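Local atomic coordinates of serine-pyruvate aminotransferase (AgxT) (Sulfolobus solfataricus, PDB entry 3ZRP), a protein that probably transfers amino groups from serine to pyruvate and from alanine to glyoxylate, with pyridoxal 5'-phosphate as its cofactor. Residues 68-73 with 182-187; 79-84 with 117-122; 283-288 with 354-359. All blocks are in the same frame, centred on the assembly; numbering follows the deposited sequence. Where two conformers were deposited one is given.

Interaction 1 (68-73 with 182-187); sequences ESVTSL and VYLTAS
V70 and L73, which pack on V182 and L184, sit on a 3-10 turn whose start is fastened at the carbonyl oxygen of S69, gripped by two donors of one residue. S72 OG reaches S69 O at 2.7 Å and lies in the carbonyl plane, while S72 N binds the same oxygen. One residue earlier the pattern repeats: T71 OG1 donates to E68 O at 2.7 Å, nearly along the C=O axis (160°), in addition to the bond from T71 N. Both hydroxyls thus bond back to the turn, S72 OG also to L223 N, and the E68 carboxylate binds backbone amides of Y219 and Y220 of the second subunit. V70 and L73 meet strand 182-186 with methyl groups.

There V182 works as a fork. Its CG2 meets L73 CD1 head on at 3.5 Å, a tight methyl contact, whereas CG1 takes V70 CG2 at 4.0 Å as the two valines slide past each other in opposite directions. The same V70 methyl also touches L184 CD2, at 4.2 Å, here with the side chains crossing at about a right angle. L184 holds CG between its backbone N and carbonyl carbon (chi1 63°), a crowded position that nonetheless brings CD2 to V70.

L184 is also about 6 Å from the bound pyridoxal phosphate, and G63 and T64, which bind the cofactor, open the helix that runs into this turn. The contact therefore lies next to the cofactor site of the large domain, whose central seven-stranded sheet is that of the fold-type I aminotransferases. Strand 182-186 runs between strands 157-163 and 197-202; V161 and L200 extend the apolar layer around V182, and L73 continues onto helix 204-212.

Interaction 2 (79-84 with 117-122); sequences KILVVS and GEVEEE
Strand 79-83 and helix 116-125 run nearly antiparallel (168° between the directions of the segments), their axes 10.7 Å apart at closest approach, with V83 opposite V119 and L81 nearest E122. Alternate residues of the strand, L81 and V83, face the helix, and V119 and E122, three positions apart on one helical face, answer them. V83 and V119 come together tip to tip: V83 CG2 sits 3.9 Å from V119 CG2 and about as far from V119 CG1, so this one methyl of V83 is held by both branches of its partner. V119 CG1 reaches on to L81 CD2 at 4.0 Å, the two side chains meeting at a slant.

The helix belongs to a beta-alpha-beta crossover in the large domain. It leaves strand 102-106, at one edge of the sheet, and returns to strand 128-134, passing over strand 79-83, which lies between those two; all three strands are parallel, hence the reversed direction of the helix. V119 also packs against V149 and I153 of helix 146-153. With an alanine here, both methyls would be gone, and V83 CG2 and L81 CD2 would probably lose the methyls they rest on from the helix side, opening a gap between sheet and helix.

E122 contributes its hydrocarbon rather than its charge. Its CG stands 3.8 Å from L81 CD1 and 3.9 Å from L81 CD2, so the fork of the leucine rests on a methylene. With CG opposite the backbone N (chi1 -178°), the chain then bends at chi2 (59°), turning the carboxylate aside from the leucine, and OE2 is hydrogen-bonded to the hydroxyl of Y128, at the start of strand 128-134.

Interaction 3 (283-288 with 354-359); sequences EALGLE and SVIERT
L285 makes the close part of this contact, setting one branch against E357 and the other against I356. L285 CD2 sits against the flank of E357, the two side chains meeting at a slant, with E357 OE1 at 3.4 Å, E357 CD at 3.9 Å and E357 CG at 4.0 Å. The glutamate offers that flank because its CG lies opposite the backbone N (chi1 -172°) and the rest of the chain is extended. L285 CD1 meets I356 CG2 at 4.1 Å. L285 and I356 are buried, and F336 and I338 of strand 335-339 also pack on I356. L287 adds a smaller buried contact, CD1 on I356 CG2 at 4.1 Å, and packs on V304 and I367 as well.

The solvent side is formed by the partly exposed E357 and the exposed G286, whose positive phi (77°) closes the Schellman motif that ends helix 264-284. The turn at G286 is consistent with L285 and L287, which flank it in sequence, both pointing to helix 346-363. Beyond the turn E288, a residue of a calcium site that is empty in this chain, pairs with K307 and R292.

Across the contact the grip is apolar even where an oxygen is nearest: a leucine methyl offers OE1 no hydrogen bond. The other carboxylate oxygen, OE2, is bound by the backbone N of G370, which probably steadies the glutamate while its aliphatic part serves as packing surface. The fit of helix end to helix therefore depends on shape and hydrocarbon burial rather than on directional bonds.

Interactions 1 and 2 belong to the large domain and reach the same seven-stranded sheet, their centres 19 Å apart and their nearest atoms about 7 Å. Helix 63-69 and strand 79-83 are consecutive in the chain, and interaction 2 is nested inside the loop that interaction 1 closes. Their relation to the cofactor differs: the side chain of L184 is about 6 Å from pyridoxal phosphate, that of V83 about 13 Å. Interaction 3 comes later in the chain, with its centre 37 Å from each of the others and on the opposite side of the chain's centre from interaction 1. It joins parts of the small domain, away from the cofactor.

Interaction 1 (68-73 with 182-187)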
ATOM      1  N   GLU A  68      -3.046  -7.732  -9.907  1.00 19.55           N
ATOM      2  CA  GLU A  68      -2.334  -8.954  -9.551  1.00 20.01           C
ATOM      3  C   GLU A  68      -3.133  -9.869  -8.599  1.00 21.93           C
ATOM      4  O   GLU A  68      -3.062 -11.111  -8.701  1.00 24.40           O
ATOM      5  CB  GLU A  68      -0.943  -8.609  -8.983  1.00 19.27           C
ATOM      6  CG  GLU A  68      -0.094  -9.842  -8.636  1.00 18.25           C
ATOM      7  CD  GLU A  68       1.419  -9.500  -8.496  1.00 20.34           C
ATOM      8  OE1 GLU A  68       1.804  -8.304  -8.532  1.00 23.36           O
ATOM      9  OE2 GLU A  68       2.188 -10.449  -8.321  1.00 21.77           O
ATOM     10  N   SER A  69      -3.905  -9.258  -7.699  1.00 22.09           N
ATOM     11  CA  SER A  69      -4.769 -10.006  -6.786  1.00 20.23           C
ATOM     12  C   SER A  69      -5.789 -10.925  -7.511  1.00 21.73           C
ATOM     13  O   SER A  69      -6.331 -11.836  -6.901  1.00 22.05           O
ATOM     14  CB  SER A  69      -5.450  -9.086  -5.776  1.00 19.38           C
ATOM     15  OG  SER A  69      -6.642  -8.483  -6.294  1.00 21.62           O
ATOM     16  N   VAL A  70      -6.044 -10.674  -8.797  1.00 22.63           N
ATOM     17  CA  VAL A  70      -6.912 -11.548  -9.625  1.00 20.77           C
ATOM     18  C   VAL A  70      -6.325 -12.966  -9.750  1.00 24.62           C
ATOM     19  O   VAL A  70      -7.054 -13.939  -9.935  1.00 23.78           O
ATOM     20  CB  VAL A  70      -7.232 -10.894 -10.997  1.00 24.74           C
ATOM     21  CG1 VAL A  70      -7.943 -11.877 -11.930  1.00 26.39           C
ATOM     22  CG2 VAL A  70      -8.052  -9.590 -10.807  1.00 27.09           C
ATOM     23  N   THR A  71      -5.011 -13.111  -9.552  1.00 21.39           N
ATOM     24  CA  THR A  71      -4.395 -14.463  -9.444  1.00 23.51           C
ATOM     25  C   THR A  71      -5.031 -15.355  -8.346  1.00 24.54           C
ATOM     26  O   THR A  71      -4.856 -16.594  -8.372  1.00 24.09           O
ATOM     27  CB  THR A  71      -2.865 -14.388  -9.268  1.00 23.58           C
ATOM     28  OG1 THR A  71      -2.549 -13.644  -8.078  1.00 21.31           O
ATOM     29  CG2 THR A  71      -2.251 -13.740 -10.508  1.00 22.54           C
ATOM     30  N   SER A  72      -5.763 -14.721  -7.410  1.00 23.76           N
ATOM     31  CA  SER A  72      -6.517 -15.389  -6.344  1.00 26.08           C
ATOM     32  C   SER A  72      -7.610 -16.293  -6.922  1.00 27.25           C
ATOM     33  O   SER A  72      -8.144 -17.179  -6.216  1.00 27.51           O
ATOM     34  CB  SER A  72      -7.186 -14.352  -5.423  1.00 24.71           C
ATOM     35  OG  SER A  72      -6.228 -13.512  -4.746  1.00 24.55           O
ATOM     36  N   LEU A  73      -7.962 -16.050  -8.186  1.00 26.19           N
ATOM     37  CA  LEU A  73      -9.045 -16.796  -8.859  1.00 25.47           C
ATOM     38  C   LEU A  73      -8.528 -17.842  -9.851  1.00 28.63           C
ATOM     39  O   LEU A  73      -9.317 -18.453 -10.605  1.00 28.84           O
ATOM     40  CB  LEU A  73      -9.994 -15.807  -9.561  1.00 25.91           C
ATOM     41  CG  LEU A  73     -10.673 -14.778  -8.638  1.00 28.15           C
ATOM     42  CD1 LEU A  73     -11.515 -13.820  -9.463  1.00 27.76           C
ATOM     43  CD2 LEU A  73     -11.528 -15.427  -7.526  1.00 26.12           C
ATOM     44  N   VAL A 182     -14.849  -9.564 -11.834  1.00 24.02           N
ATOM     45  CA  VAL A 182     -14.010  -8.623 -11.073  1.00 22.94           C
ATOM     46  C   VAL A 182     -13.978  -7.291 -11.801  1.00 19.72           C
ATOM     47  O   VAL A 182     -13.556  -7.209 -12.942  1.00 22.91           O
ATOM     48  CB  VAL A 182     -12.521  -9.088 -10.936  1.00 26.21           C
ATOM     49  CG1 VAL A 182     -11.732  -8.068 -10.079  1.00 23.63           C
ATOM     50  CG2 VAL A 182     -12.408 -10.508 -10.320  1.00 26.76           C
ATOM     51  N   TYR A 183     -14.416  -6.234 -11.136  1.00 24.40           N
ATOM     52  CA  TYR A 183     -14.291  -4.885 -11.679  1.00 26.21           C
ATOM     53  C   TYR A 183     -13.365  -4.199 -10.681  1.00 23.76           C
ATOM     54  O   TYR A 183     -13.600  -4.287  -9.478  1.00 24.82           O
ATOM     55  CB  TYR A 183     -15.678  -4.185 -11.765  1.00 24.58           C
ATOM     56  CG  TYR A 183     -15.851  -3.401 -13.042  1.00 27.44           C
ATOM     57  CD1 TYR A 183     -15.018  -2.311 -13.327  1.00 24.99           C
ATOM     58  CD2 TYR A 183     -16.823  -3.766 -13.993  1.00 26.59           C
ATOM     59  CE1 TYR A 183     -15.143  -1.590 -14.513  1.00 28.49           C
ATOM     60  CE2 TYR A 183     -16.977  -3.042 -15.184  1.00 26.12           C
ATOM     61  CZ  TYR A 183     -16.114  -1.960 -15.445  1.00 24.42           C
ATOM     62  OH  TYR A 183     -16.204  -1.236 -16.610  1.00 25.97           O
ATOM     63  N   LEU A 184     -12.279  -3.590 -11.141  1.00 22.89           N
ATOM     64  CA  LEU A 184     -11.328  -3.064 -10.183  1.00 23.67           C
ATOM     65  C   LEU A 184     -10.953  -1.619 -10.531  1.00 21.69           C
ATOM     66  O   LEU A 184     -11.112  -1.172 -11.689  1.00 22.75           O
ATOM     67  CB  LEU A 184     -10.085  -3.977 -10.068  1.00 21.29           C
ATOM     68  CG  LEU A 184      -9.232  -4.124 -11.334  1.00 20.28           C
ATOM     69  CD1 LEU A 184      -8.223  -2.965 -11.466  1.00 22.49           C
ATOM     70  CD2 LEU A 184      -8.499  -5.480 -11.382  1.00 19.71           C
ATOM     71  N   THR A 185     -10.508  -0.891  -9.513  1.00 23.12           N
ATOM     72  CA  THR A 185     -10.057   0.474  -9.691  1.00 24.30           C
ATOM     73  C   THR A 185      -8.981   0.822  -8.631  1.00 23.89           C
ATOM     74  O   THR A 185      -8.459  -0.078  -7.930  1.00 21.40           O
ATOM     75  CB  THR A 185     -11.265   1.482  -9.753  1.00 24.06           C
ATOM     76  OG1 THR A 185     -10.793   2.754 -10.178  1.00 23.80           O
ATOM     77  CG2 THR A 185     -11.978   1.644  -8.405  1.00 22.90           C
ATOM     78  N   ALA A 186      -8.615   2.094  -8.555  1.00 25.34           N
ATOM     79  CA  ALA A 186      -7.651   2.577  -7.555  1.00 24.26           C
ATOM     80  C   ALA A 186      -8.242   3.784  -6.850  1.00 24.05           C
ATOM     81  O   ALA A 186      -9.216   4.357  -7.333  1.00 24.05           O
ATOM     82  CB  ALA A 186      -6.316   2.959  -8.238  1.00 23.15           C
ATOM     83  N   SER A 187      -7.649   4.195  -5.727  1.00 22.88           N
ATOM     84  CA  SER A 187      -8.194   5.321  -4.983  1.00 22.95           C
ATOM     85  C   SER A 187      -7.950   6.704  -5.614  1.00 24.54           C
ATOM     86  O   SER A 187      -8.730   7.638  -5.418  1.00 25.02           O
ATOM     87  CB  SER A 187      -7.754   5.271  -3.515  1.00 23.42           C
ATOM     88  OG  SER A 187      -6.350   5.162  -3.371  1.00 21.08           O
TER

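Interaction 2 (79-84 with 117-122)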
ATOM      1  N   LYS A  79      -6.084 -20.869 -18.657  1.00 27.22           N
ATOM      2  CA  LYS A  79      -5.921 -20.118 -19.898  1.00 29.73           C
ATOM      3  C   LYS A  79      -6.589 -18.748 -19.831  1.00 26.69           C
ATOM      4  O   LYS A  79      -7.774 -18.606 -19.491  1.00 27.06           O
ATOM      5  CB  LYS A  79      -6.437 -20.906 -21.107  1.00 30.18           C
ATOM      6  CG  LYS A  79      -5.542 -22.095 -21.449  1.00 32.66           C
ATOM      7  CD  LYS A  79      -6.195 -22.956 -22.522  1.00 40.40           C
ATOM      8  CE  LYS A  79      -6.125 -22.293 -23.900  1.00 46.85           C
ATOM      9  NZ  LYS A  79      -7.239 -22.752 -24.772  1.00 48.46           N
ATOM     10  N   ILE A  80      -5.782 -17.751 -20.142  1.00 25.16           N
ATOM     11  CA  ILE A  80      -6.157 -16.347 -20.004  1.00 25.51           C
ATOM     12  C   ILE A  80      -6.059 -15.677 -21.374  1.00 25.41           C
ATOM     13  O   ILE A  80      -5.045 -15.804 -22.090  1.00 29.05           O
ATOM     14  CB  ILE A  80      -5.198 -15.594 -19.010  1.00 25.61           C
ATOM     15  CG1 ILE A  80      -5.262 -16.215 -17.608  1.00 26.94           C
ATOM     16  CG2 ILE A  80      -5.491 -14.059 -19.005  1.00 25.66           C
ATOM     17  CD1 ILE A  80      -4.133 -15.724 -16.676  1.00 29.98           C
ATOM     18  N   LEU A  81      -7.096 -14.922 -21.697  1.00 25.96           N
ATOM     19  CA  LEU A  81      -7.100 -14.003 -22.851  1.00 25.99           C
ATOM     20  C   LEU A  81      -7.113 -12.539 -22.376  1.00 26.12           C
ATOM     21  O   LEU A  81      -8.034 -12.109 -21.676  1.00 24.28           O
ATOM     22  CB  LEU A  81      -8.324 -14.263 -23.738  1.00 28.98           C
ATOM     23  CG  LEU A  81      -8.384 -13.351 -24.981  1.00 29.27           C
ATOM     24  CD1 LEU A  81      -7.302 -13.697 -25.995  1.00 26.11           C
ATOM     25  CD2 LEU A  81      -9.786 -13.399 -25.597  1.00 26.51           C
ATOM     26  N   VAL A  82      -6.065 -11.812 -22.732  1.00 23.05           N
ATOM     27  CA  VAL A  82      -5.959 -10.371 -22.451  1.00 24.89           C
ATOM     28  C   VAL A  82      -6.285  -9.560 -23.702  1.00 25.06           C
ATOM     29  O   VAL A  82      -5.681  -9.743 -24.761  1.00 31.00           O
ATOM     30  CB  VAL A  82      -4.537 -10.004 -22.000  1.00 23.54           C
ATOM     31  CG1 VAL A  82      -4.419  -8.463 -21.775  1.00 23.77           C
ATOM     32  CG2 VAL A  82      -4.187 -10.769 -20.738  1.00 21.59           C
ATOM     33  N   VAL A  83      -7.232  -8.645 -23.556  1.00 24.99           N
ATOM     34  CA  VAL A  83      -7.605  -7.715 -24.632  1.00 24.43           C
ATOM     35  C   VAL A  83      -6.930  -6.376 -24.333  1.00 27.51           C
ATOM     36  O   VAL A  83      -7.441  -5.598 -23.529  1.00 26.95           O
ATOM     37  CB  VAL A  83      -9.133  -7.559 -24.676  1.00 22.22           C
ATOM     38  CG1 VAL A  83      -9.526  -6.621 -25.820  1.00 21.05           C
ATOM     39  CG2 VAL A  83      -9.825  -8.979 -24.897  1.00 25.42           C
ATOM     40  N   SER A  84      -5.770  -6.145 -24.947  1.00 26.30           N
ATOM     41  CA  SER A  84      -4.917  -5.001 -24.656  1.00 28.45           C
ATOM     42  C   SER A  84      -4.873  -3.912 -25.740  1.00 27.29           C
ATOM     43  O   SER A  84      -4.389  -4.134 -26.864  1.00 29.05           O
ATOM     44  CB  SER A  84      -3.495  -5.471 -24.429  1.00 25.06           C
ATOM     45  OG  SER A  84      -2.644  -4.349 -24.299  1.00 26.19           O
ATOM     46  N   GLY A 117     -16.465  -8.129 -31.813  1.00 33.65           N
ATOM     47  CA  GLY A 117     -16.465  -9.286 -32.733  1.00 34.79           C
ATOM     48  C   GLY A 117     -15.151 -10.039 -32.782  1.00 37.05           C
ATOM     49  O   GLY A 117     -15.138 -11.265 -32.942  1.00 40.34           O
ATOM     50  N   GLU A 118     -14.049  -9.314 -32.639  1.00 35.27           N
ATOM     51  CA  GLU A 118     -12.722  -9.918 -32.653  0.60 36.21           C
ATOM     52  C   GLU A 118     -12.455 -10.717 -31.364  1.00 35.64           C
ATOM     53  O   GLU A 118     -11.785 -11.764 -31.405  1.00 37.52           O
ATOM     54  CB  GLU A 118     -11.646  -8.856 -32.907  0.60 36.79           C
ATOM     55  CG  GLU A 118     -11.924  -8.042 -34.177  0.60 38.04           C
ATOM     56  CD  GLU A 118     -11.086  -6.779 -34.317  0.60 36.49           C
ATOM     57  OE1 GLU A 118     -10.654  -6.192 -33.300  0.60 28.47           O
ATOM     58  OE2 GLU A 118     -10.873  -6.366 -35.473  0.60 39.55           O
ATOM     59  N   VAL A 119     -12.982 -10.232 -30.231  1.00 32.94           N
ATOM     60  CA  VAL A 119     -12.893 -10.983 -28.962  1.00 30.53           C
ATOM     61  C   VAL A 119     -13.794 -12.217 -29.026  1.00 33.97           C
ATOM     62  O   VAL A 119     -13.401 -13.325 -28.590  1.00 31.89           O
ATOM     63  CB  VAL A 119     -13.223 -10.140 -27.678  1.00 32.53           C
ATOM     64  CG1 VAL A 119     -12.870 -10.942 -26.399  1.00 33.19           C
ATOM     65  CG2 VAL A 119     -12.486  -8.783 -27.677  1.00 32.86           C
ATOM     66  N   GLU A 120     -15.007 -12.025 -29.553  1.00 31.89           N
ATOM     67  CA  GLU A 120     -15.961 -13.122 -29.730  1.00 35.09           C
ATOM     68  C   GLU A 120     -15.373 -14.277 -30.545  1.00 35.81           C
ATOM     69  O   GLU A 120     -15.494 -15.429 -30.151  1.00 32.58           O
ATOM     70  CB  GLU A 120     -17.238 -12.612 -30.411  1.00 36.21           C
ATOM     71  CG  GLU A 120     -18.321 -13.672 -30.576  1.00 40.11           C
ATOM     72  CD  GLU A 120     -19.484 -13.189 -31.430  1.00 45.72           C
ATOM     73  OE1 GLU A 120     -19.271 -12.346 -32.323  1.00 47.50           O
ATOM     74  OE2 GLU A 120     -20.605 -13.692 -31.234  1.00 46.47           O
ATOM     75  N   GLU A 121     -14.729 -13.949 -31.662  1.00 33.80           N
ATOM     76  CA  GLU A 121     -14.104 -14.929 -32.547  1.00 41.18           C
ATOM     77  C   GLU A 121     -13.075 -15.784 -31.791  1.00 37.88           C
ATOM     78  O   GLU A 121     -13.007 -17.021 -31.959  1.00 34.76           O
ATOM     79  CB  GLU A 121     -13.428 -14.217 -33.725  1.00 42.62           C
ATOM     80  CG  GLU A 121     -12.854 -15.145 -34.785  1.00 55.38           C
ATOM     81  CD  GLU A 121     -11.955 -14.435 -35.791  1.00 66.90           C
ATOM     82  OE1 GLU A 121     -11.826 -13.189 -35.752  1.00 71.74           O
ATOM     83  OE2 GLU A 121     -11.356 -15.136 -36.631  1.00 69.36           O
ATOM     84  N   GLU A 122     -12.281 -15.123 -30.955  1.00 36.35           N
ATOM     85  CA  GLU A 122     -11.221 -15.801 -30.219  1.00 35.40           C
ATOM     86  C   GLU A 122     -11.782 -16.724 -29.150  1.00 31.86           C
ATOM     87  O   GLU A 122     -11.358 -17.893 -29.050  1.00 33.09           O
ATOM     88  CB  GLU A 122     -10.221 -14.789 -29.630  1.00 36.01           C
ATOM     89  CG  GLU A 122      -9.044 -15.428 -28.890  1.00 32.89           C
ATOM     90  CD  GLU A 122      -8.215 -16.358 -29.785  1.00 39.28           C
ATOM     91  OE1 GLU A 122      -8.094 -16.104 -31.001  1.00 37.83           O
ATOM     92  OE2 GLU A 122      -7.667 -17.345 -29.265  1.00 32.47           O
TER

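Interaction 3 (283-288 with 354-359)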
ATOM      1  N   GLU A 283     -10.180  20.238 -31.379  1.00 35.15           N
ATOM      2  CA  GLU A 283     -10.550  20.162 -32.785  0.60 40.12           C
ATOM      3  C   GLU A 283     -10.545  21.567 -33.407  1.00 41.31           C
ATOM      4  O   GLU A 283      -9.917  21.800 -34.449  1.00 39.09           O
ATOM      5  CB  GLU A 283     -11.932  19.511 -32.922  0.60 41.37           C
ATOM      6  CG  GLU A 283     -11.943  18.131 -33.603  0.60 53.20           C
ATOM      7  CD  GLU A 283     -11.731  16.942 -32.659  0.60 57.43           C
ATOM      8  OE1 GLU A 283     -12.189  16.971 -31.493  0.60 56.69           O
ATOM      9  OE2 GLU A 283     -11.108  15.955 -33.105  0.60 61.82           O
ATOM     10  N   ALA A 284     -11.222  22.508 -32.753  1.00 38.25           N
ATOM     11  CA  ALA A 284     -11.247  23.897 -33.223  1.00 42.54           C
ATOM     12  C   ALA A 284      -9.851  24.520 -33.326  1.00 40.07           C
ATOM     13  O   ALA A 284      -9.637  25.420 -34.142  1.00 46.42           O
ATOM     14  CB  ALA A 284     -12.174  24.744 -32.355  1.00 39.93           C
ATOM     15  N   LEU A 285      -8.894  24.018 -32.537  1.00 34.64           N
ATOM     16  CA  LEU A 285      -7.489  24.443 -32.649  1.00 33.57           C
ATOM     17  C   LEU A 285      -6.803  23.780 -33.843  1.00 35.95           C
ATOM     18  O   LEU A 285      -5.674  24.141 -34.215  1.00 38.28           O
ATOM     19  CB  LEU A 285      -6.707  24.138 -31.362  1.00 36.10           C
ATOM     20  CG  LEU A 285      -6.826  25.087 -30.148  1.00 37.56           C
ATOM     21  CD1 LEU A 285      -6.173  24.497 -28.878  1.00 32.75           C
ATOM     22  CD2 LEU A 285      -6.260  26.452 -30.424  1.00 37.81           C
ATOM     23  N   GLY A 286      -7.484  22.794 -34.428  1.00 39.05           N
ATOM     24  CA  GLY A 286      -6.900  21.983 -35.500  1.00 40.48           C
ATOM     25  C   GLY A 286      -5.912  20.946 -34.994  1.00 41.12           C
ATOM     26  O   GLY A 286      -5.028  20.532 -35.735  1.00 38.85           O
ATOM     27  N   LEU A 287      -6.067  20.521 -33.739  1.00 39.58           N
ATOM     28  CA  LEU A 287      -5.232  19.461 -33.166  1.00 40.62           C
ATOM     29  C   LEU A 287      -5.896  18.084 -33.307  1.00 40.16           C
ATOM     30  O   LEU A 287      -7.127  17.953 -33.211  1.00 44.00           O
ATOM     31  CB  LEU A 287      -4.905  19.752 -31.693  1.00 40.52           C
ATOM     32  CG  LEU A 287      -4.035  20.984 -31.395  1.00 37.53           C
ATOM     33  CD1 LEU A 287      -4.127  21.391 -29.912  1.00 37.77           C
ATOM     34  CD2 LEU A 287      -2.592  20.744 -31.825  1.00 34.87           C
ATOM     35  N   GLU A 288      -5.060  17.073 -33.543  1.00 42.59           N
ATOM     36  CA  GLU A 288      -5.497  15.690 -33.733  1.00 40.88           C
ATOM     37  C   GLU A 288      -5.446  14.905 -32.416  1.00 35.85           C
ATOM     38  O   GLU A 288      -4.473  14.995 -31.675  1.00 37.17           O
ATOM     39  CB  GLU A 288      -4.599  15.005 -34.766  1.00 41.79           C
ATOM     40  CG  GLU A 288      -5.109  13.658 -35.280  1.00 50.88           C
ATOM     41  CD  GLU A 288      -4.154  13.000 -36.284  1.00 56.50           C
ATOM     42  OE1 GLU A 288      -3.272  13.703 -36.828  1.00 53.09           O
ATOM     43  OE2 GLU A 288      -4.295  11.782 -36.535  1.00 52.00           O
ATOM     44  N   SER A 354      -7.221  27.270 -23.017  1.00 35.93           N
ATOM     45  CA  SER A 354      -6.535  28.561 -22.990  0.60 39.06           C
ATOM     46  C   SER A 354      -5.035  28.357 -22.871  1.00 37.21           C
ATOM     47  O   SER A 354      -4.256  28.923 -23.645  1.00 42.62           O
ATOM     48  CB  SER A 354      -7.029  29.424 -21.830  0.60 40.52           C
ATOM     49  OG  SER A 354      -6.319  30.646 -21.791  0.60 40.52           O
ATOM     50  N   VAL A 355      -4.636  27.536 -21.902  1.00 37.64           N
ATOM     51  CA  VAL A 355      -3.219  27.259 -21.637  1.00 33.71           C
ATOM     52  C   VAL A 355      -2.589  26.526 -22.813  1.00 36.27           C
ATOM     53  O   VAL A 355      -1.449  26.809 -23.194  1.00 34.31           O
ATOM     54  CB  VAL A 355      -3.026  26.476 -20.310  1.00 37.07           C
ATOM     55  CG1 VAL A 355      -1.588  26.090 -20.092  1.00 39.41           C
ATOM     56  CG2 VAL A 355      -3.497  27.318 -19.136  1.00 43.13           C
ATOM     57  N   ILE A 356      -3.328  25.587 -23.396  1.00 36.40           N
ATOM     58  CA  ILE A 356      -2.804  24.869 -24.556  1.00 37.22           C
ATOM     59  C   ILE A 356      -2.548  25.849 -25.721  1.00 35.55           C
ATOM     60  O   ILE A 356      -1.482  25.808 -26.354  1.00 35.36           O
ATOM     61  CB  ILE A 356      -3.685  23.667 -24.939  1.00 35.43           C
ATOM     62  CG1 ILE A 356      -3.481  22.542 -23.906  1.00 33.42           C
ATOM     63  CG2 ILE A 356      -3.317  23.149 -26.333  1.00 34.44           C
ATOM     64  CD1 ILE A 356      -4.643  21.569 -23.814  1.00 35.43           C
ATOM     65  N   GLU A 357      -3.508  26.735 -25.968  1.00 38.19           N
ATOM     66  CA  GLU A 357      -3.367  27.721 -27.046  1.00 42.72           C
ATOM     67  C   GLU A 357      -2.109  28.580 -26.886  1.00 43.34           C
ATOM     68  O   GLU A 357      -1.278  28.630 -27.798  1.00 46.74           O
ATOM     69  CB  GLU A 357      -4.627  28.578 -27.194  1.00 44.48           C
ATOM     70  CG  GLU A 357      -4.604  29.474 -28.423  1.00 48.16           C
ATOM     71  CD  GLU A 357      -5.976  29.956 -28.845  1.00 52.36           C
ATOM     72  OE1 GLU A 357      -6.991  29.271 -28.589  1.00 60.66           O
ATOM     73  OE2 GLU A 357      -6.036  31.041 -29.458  1.00 63.31           O
ATOM     74  N   ARG A 358      -1.939  29.214 -25.725  1.00 41.77           N
ATOM     75  CA  ARG A 358      -0.797  30.122 -25.552  1.00 48.71           C
ATOM     76  C   ARG A 358       0.561  29.424 -25.434  1.00 48.16           C
ATOM     77  O   ARG A 358       1.605  30.004 -25.773  1.00 54.10           O
ATOM     78  CB  ARG A 358      -1.032  31.161 -24.448  1.00 50.97           C
ATOM     79  CG  ARG A 358      -1.423  30.644 -23.101  1.00 57.61           C
ATOM     80  CD  ARG A 358      -2.076  31.775 -22.338  1.00 63.49           C
ATOM     81  NE  ARG A 358      -1.956  31.603 -20.895  1.00 66.96           N
ATOM     82  CZ  ARG A 358      -2.971  31.372 -20.071  1.00 62.00           C
ATOM     83  NH1 ARG A 358      -4.207  31.286 -20.538  1.00 58.38           N
ATOM     84  NH2 ARG A 358      -2.743  31.241 -18.769  1.00 56.79           N
ATOM     85  N   THR A 359       0.551  28.168 -25.004  1.00 42.20           N
ATOM     86  CA  THR A 359       1.784  27.405 -24.940  1.00 42.26           C
ATOM     87  C   THR A 359       2.233  26.977 -26.355  1.00 45.72           C
ATOM     88  O   THR A 359       3.417  27.097 -26.703  1.00 47.20           O
ATOM     89  CB  THR A 359       1.649  26.204 -23.986  1.00 40.33           C
ATOM     90  OG1 THR A 359       1.140  26.660 -22.731  1.00 42.18           O
ATOM     91  CG2 THR A 359       2.990  25.523 -23.767  1.00 42.89           C
TER